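Side-chain contacts in superoxide dismutase [Mn/Fe] (Aeropyrum pernix, PDB 3AK2), which catalyses the dismutation of superoxide to oxygen and hydrogen peroxide at a manganese or iron centre: residues Leu12-Asn17 with Met86-Lys91; Glu141-Gln146 with Ala156-Ile161. All blocks are in the same frame, centred on the assembly; numbering follows the deposited sequence.

Contact 1. Residues Leu12-Asn17 with Met86-Lys91; sequences LPYNYN and MAPPGK. With EDO (1,2-ethanediol), chain G.
The Y14 ring presents one edge to the chain at M86: CE2 lies 3.3 Å from the carbonyl O of M86, near the ring plane. This is the tight part. The phenol O lies against the CE methyl and CB of M86, Y14 OH being 3.6 Å from M86 CE, and a bend at chi3 (-67°) brings that methyl round; the hydroxyl hydrogen-bonds to W83 O. A flexible, apolar methionine fits well against a hydroxyl already spoken for. Both pieces are loops flanking the helices of the alpha-hairpin domain: 12-17 precedes helix 25-54, whereas 86-91 follows helix 62-82, and the M86 side chain is about 9 Å from the manganese. P13 CD covers one face of the Y14 ring, toward its rim. Outward the packing thins: partly exposed P88 approaches obliquely, its CD 4.1 Å from Y14 CD2. On the far side of 12-17 from M86, a bound ethanediol, probably from crystallisation, accepts a hydrogen bond from L12 N at O1 (2.8 Å) and rests C2 over the centre of the Y16 ring. Y16 OH hydrogen-bonds to ND1 of H32, neighbour of the metal ligand H31; a phenylalanine here would probably leave that nitrogen without its phenolic partner and H32 freer to turn.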
# COMPACT_ATOMS: atom_id res chain seq x y z
N LEU A 12 -2.28 -25.72 17.01
CA LEU A 12 -2.10 -26.37 15.72
C LEU A 12 -2.88 -27.69 15.69
O LEU A 12 -3.17 -28.25 16.75
CB LEU A 12 -0.61 -26.63 15.44
CG LEU A 12 0.32 -25.42 15.34
CD1 LEU A 12 1.70 -25.89 14.94
CD2 LEU A 12 -0.20 -24.40 14.34
N PRO A 13 -3.24 -28.16 14.49
CA PRO A 13 -3.90 -29.47 14.36
C PRO A 13 -2.95 -30.66 14.49
O PRO A 13 -3.38 -31.81 14.38
CB PRO A 13 -4.50 -29.43 12.94
CG PRO A 13 -4.28 -28.02 12.43
CD PRO A 13 -3.10 -27.50 13.18
N TYR A 14 -1.67 -30.38 14.72
CA TYR A 14 -0.60 -31.39 14.73
C TYR A 14 0.54 -30.82 15.55
O TYR A 14 0.54 -29.62 15.86
CB TYR A 14 -0.14 -31.71 13.30
CG TYR A 14 -0.16 -30.48 12.41
CD1 TYR A 14 0.79 -29.47 12.56
CD2 TYR A 14 -1.16 -30.31 11.46
CE1 TYR A 14 0.76 -28.33 11.77
CE2 TYR A 14 -1.21 -29.16 10.66
CZ TYR A 14 -0.24 -28.18 10.83
OH TYR A 14 -0.28 -27.04 10.05
N ASN A 15 1.52 -31.65 15.90
CA ASN A 15 2.69 -31.20 16.63
C ASN A 15 3.62 -30.34 15.77
O ASN A 15 3.53 -30.36 14.54
CB ASN A 15 3.45 -32.40 17.23
CG ASN A 15 2.77 -32.98 18.47
OD1 ASN A 15 3.15 -34.06 18.94
ND2 ASN A 15 1.79 -32.27 19.01
N TYR A 16 4.52 -29.60 16.42
CA TYR A 16 5.41 -28.68 15.71
C TYR A 16 6.32 -29.36 14.68
O TYR A 16 6.68 -28.76 13.67
CB TYR A 16 6.24 -27.84 16.69
CG TYR A 16 5.43 -26.82 17.47
CD1 TYR A 16 4.64 -25.88 16.82
CD2 TYR A 16 5.48 -26.80 18.87
CE1 TYR A 16 3.90 -24.94 17.54
CE2 TYR A 16 4.74 -25.86 19.59
CZ TYR A 16 3.96 -24.93 18.92
OH TYR A 16 3.22 -24.01 19.64
N ASN A 17 6.71 -30.61 14.94
CA ASN A 17 7.59 -31.34 14.02
C ASN A 17 6.84 -32.20 12.99
O ASN A 17 7.45 -32.94 12.23
CB ASN A 17 8.62 -32.19 14.79
CG ASN A 17 8.00 -33.38 15.50
OD1 ASN A 17 6.78 -33.56 15.52
ND2 ASN A 17 8.85 -34.20 16.10
N MET A 86 -2.83 -27.42 6.11
CA MET A 86 -1.72 -28.36 6.02
C MET A 86 -1.98 -29.57 6.90
O MET A 86 -2.83 -29.53 7.79
CB MET A 86 -0.40 -27.69 6.41
CG MET A 86 -0.02 -26.53 5.51
SD MET A 86 1.56 -25.74 5.90
CE MET A 86 1.21 -25.00 7.50
N ALA A 87 -1.25 -30.65 6.63
CA ALA A 87 -1.35 -31.88 7.42
C ALA A 87 -0.06 -32.66 7.25
O ALA A 87 0.64 -32.48 6.25
CB ALA A 87 -2.55 -32.71 6.95
N PRO A 88 0.28 -33.52 8.23
CA PRO A 88 1.48 -34.34 8.10
C PRO A 88 1.47 -35.11 6.78
O PRO A 88 0.41 -35.56 6.34
CB PRO A 88 1.37 -35.31 9.28
CG PRO A 88 0.56 -34.59 10.28
CD PRO A 88 -0.44 -33.79 9.49
N PRO A 89 2.65 -35.24 6.13
CA PRO A 89 2.73 -35.93 4.83
C PRO A 89 2.01 -37.28 4.87
O PRO A 89 2.20 -38.05 5.82
CB PRO A 89 4.23 -36.12 4.62
CG PRO A 89 4.88 -35.07 5.45
CD PRO A 89 3.96 -34.75 6.59
N GLY A 90 1.20 -37.56 3.86
CA GLY A 90 0.32 -38.74 3.87
C GLY A 90 -1.13 -38.29 3.82
O GLY A 90 -1.78 -38.38 2.77
N LYS A 91 -1.64 -37.81 4.95
CA LYS A 91 -2.91 -37.08 4.96
C LYS A 91 -2.72 -35.79 4.15
O LYS A 91 -3.63 -35.36 3.44
CB LYS A 91 -3.36 -36.75 6.39
CG LYS A 91 -4.68 -35.98 6.44
CD LYS A 91 -5.04 -35.54 7.85
CE LYS A 91 -6.28 -34.65 7.81
NZ LYS A 91 -6.74 -34.27 9.18
C1 EDO G . 0.93 -26.36 19.05
O1 EDO G . -0.50 -26.45 19.11
C2 EDO G . 1.51 -27.71 18.66
O2 EDO G . 1.53 -28.56 19.81

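Contact 2. Residues Glu141-Gln146 with Ala156-Ile161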
# COMPACT_ATOMS: atom_id res chain seq x y z
N GLU A 141 -17.25 -19.51 -8.28
CA GLU A 141 -16.08 -20.07 -8.94
C GLU A 141 -14.83 -19.78 -8.12
O GLU A 141 -14.82 -18.90 -7.26
CB GLU A 141 -15.87 -19.43 -10.32
CG GLU A 141 -16.92 -19.74 -11.35
CD GLU A 141 -16.47 -19.38 -12.75
OE1 GLU A 141 -15.61 -18.47 -12.91
OE2 GLU A 141 -16.97 -20.00 -13.71
N LEU A 142 -13.76 -20.51 -8.42
CA LEU A 142 -12.45 -20.27 -7.82
C LEU A 142 -11.73 -19.10 -8.48
O LEU A 142 -11.89 -18.84 -9.67
CB LEU A 142 -11.58 -21.52 -7.91
CG LEU A 142 -12.11 -22.79 -7.24
CD1 LEU A 142 -11.20 -23.96 -7.52
CD2 LEU A 142 -12.27 -22.59 -5.74
N ARG A 143 -10.95 -18.39 -7.67
CA ARG A 143 -10.07 -17.33 -8.14
C ARG A 143 -8.75 -17.44 -7.39
O ARG A 143 -8.73 -17.80 -6.21
CB ARG A 143 -10.69 -15.95 -7.86
CG ARG A 143 -12.02 -15.65 -8.55
CD ARG A 143 -11.82 -15.37 -10.03
NE ARG A 143 -13.06 -15.01 -10.73
CZ ARG A 143 -13.82 -15.87 -11.40
NH1 ARG A 143 -14.92 -15.44 -12.00
NH2 ARG A 143 -13.49 -17.15 -11.47
N ILE A 144 -7.65 -17.14 -8.07
CA ILE A 144 -6.35 -17.05 -7.41
C ILE A 144 -5.93 -15.59 -7.33
O ILE A 144 -6.12 -14.83 -8.29
CB ILE A 144 -5.26 -17.90 -8.13
CG1 ILE A 144 -5.64 -19.39 -8.10
CG2 ILE A 144 -3.87 -17.69 -7.49
CD1 ILE A 144 -4.77 -20.28 -8.98
N LEU A 145 -5.38 -15.19 -6.19
CA LEU A 145 -4.79 -13.86 -6.05
C LEU A 145 -3.63 -13.87 -5.06
O LEU A 145 -3.39 -14.87 -4.37
CB LEU A 145 -5.85 -12.81 -5.65
CG LEU A 145 -6.39 -12.79 -4.21
CD1 LEU A 145 -6.99 -11.43 -3.89
CD2 LEU A 145 -7.40 -13.90 -3.94
N GLN A 146 -2.91 -12.75 -5.01
CA GLN A 146 -1.89 -12.51 -3.99
C GLN A 146 -2.42 -11.55 -2.94
O GLN A 146 -3.25 -10.67 -3.23
CB GLN A 146 -0.65 -11.87 -4.59
CG GLN A 146 0.08 -12.71 -5.60
CD GLN A 146 1.22 -11.95 -6.25
OE1 GLN A 146 1.20 -10.71 -6.31
NE2 GLN A 146 2.21 -12.67 -6.74
N ALA A 156 -13.00 -7.66 -0.51
CA ALA A 156 -14.24 -8.16 0.05
C ALA A 156 -14.74 -9.34 -0.79
O ALA A 156 -14.33 -9.52 -1.94
CB ALA A 156 -15.28 -7.06 0.06
N GLY A 157 -15.60 -10.14 -0.18
CA GLY A 157 -16.30 -11.22 -0.88
C GLY A 157 -15.54 -12.53 -0.99
O GLY A 157 -15.97 -13.54 -0.45
N LEU A 158 -14.41 -12.49 -1.68
CA LEU A 158 -13.59 -13.68 -1.88
C LEU A 158 -13.30 -14.40 -0.57
O LEU A 158 -12.85 -13.79 0.39
CB LEU A 158 -12.27 -13.31 -2.56
CG LEU A 158 -12.36 -12.63 -3.93
CD1 LEU A 158 -10.96 -12.36 -4.45
CD2 LEU A 158 -13.16 -13.45 -4.93
N VAL A 159 -13.58 -15.70 -0.55
CA VAL A 159 -13.41 -16.52 0.64
C VAL A 159 -12.17 -17.39 0.46
O VAL A 159 -12.20 -18.32 -0.35
CB VAL A 159 -14.63 -17.45 0.85
CG1 VAL A 159 -14.42 -18.33 2.09
CG2 VAL A 159 -15.91 -16.63 0.97
N PRO A 160 -11.07 -17.11 1.18
CA PRO A 160 -9.90 -17.98 1.07
C PRO A 160 -10.20 -19.40 1.52
O PRO A 160 -10.73 -19.61 2.62
CB PRO A 160 -8.87 -17.33 2.01
CG PRO A 160 -9.32 -15.92 2.15
CD PRO A 160 -10.83 -16.00 2.12
N ILE A 161 -9.90 -20.37 0.66
CA ILE A 161 -10.05 -21.79 1.02
C ILE A 161 -8.72 -22.52 1.12
O ILE A 161 -8.62 -23.57 1.78
CB ILE A 161 -11.05 -22.55 0.09
CG1 ILE A 161 -10.54 -22.62 -1.36
CG2 ILE A 161 -12.44 -21.92 0.18
CD1 ILE A 161 -11.32 -23.59 -2.25
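In the three-stranded antiparallel sheet of the C-terminal domain, strand 141-148 meets L158, in the loop just before strand 159-165, and I161, at the corner of that strand, over the middle strand 129-136. The middle strand takes the backbone hydrogen bonds of both neighbours, so the two segments share none; their touching parts run 102° apart. L145 and L158 reach toward each other tip to tip, a chi1 of 74° directing both L145 methyls at L158 CD1, with CD2 at 3.9 Å. L142 and I161 cross at about a right angle, L142 CD2 lying 3.8 Å from I161 CD1. Leucine and isoleucine suit this buried place: their long, branched side chains lean over the middle strand until terminal methyls meet, and ask for no hydrogen bond. R143 contributes its aliphatic part, CG lying 4.4 Å from L158 CD2, and carries its charge away. There it forms an end-on salt bridge in the guanidinium plane: NH2 meets the anti lone pair of E141 OE1 at 2.9 Å, while the bond from NH1 to OE1 is longer and more bent (3.2 Å, 138°). NH2 also hydrogen-bonds to L142 O, from above the carbonyl plane. On the second subunit, Y7 OH hydrogen-bonds to R143 NE and K5 N to E141 OE1. Across the contact itself only hydrocarbon meets hydrocarbon, while the buried charge of R143 is probably balanced by E141, through bonds extending into the subunit interface.

In the fold
The two contacts lie on opposite sides of the chain's centre, their centres 24 Å apart, and hold different elements. Contact 1 joins the loop leading into the helical hairpin to the loop leading out of it and is partly buried; contact 2 joins strand 141-148 to the start of strand 159-165 and the loop before it, and is wholly buried. Their chemistry follows: an aromatic edge, a carbonyl, a methionine methyl and a proline in the first, aliphatic tips beside the R143-E141 salt bridge in the second. No other subunit touches contact 1, whereas contact 2 has a neighbouring subunit against it. M86 of contact 1 lies near the manganese, and strand 159-165 of contact 2 runs on to the ligand D165.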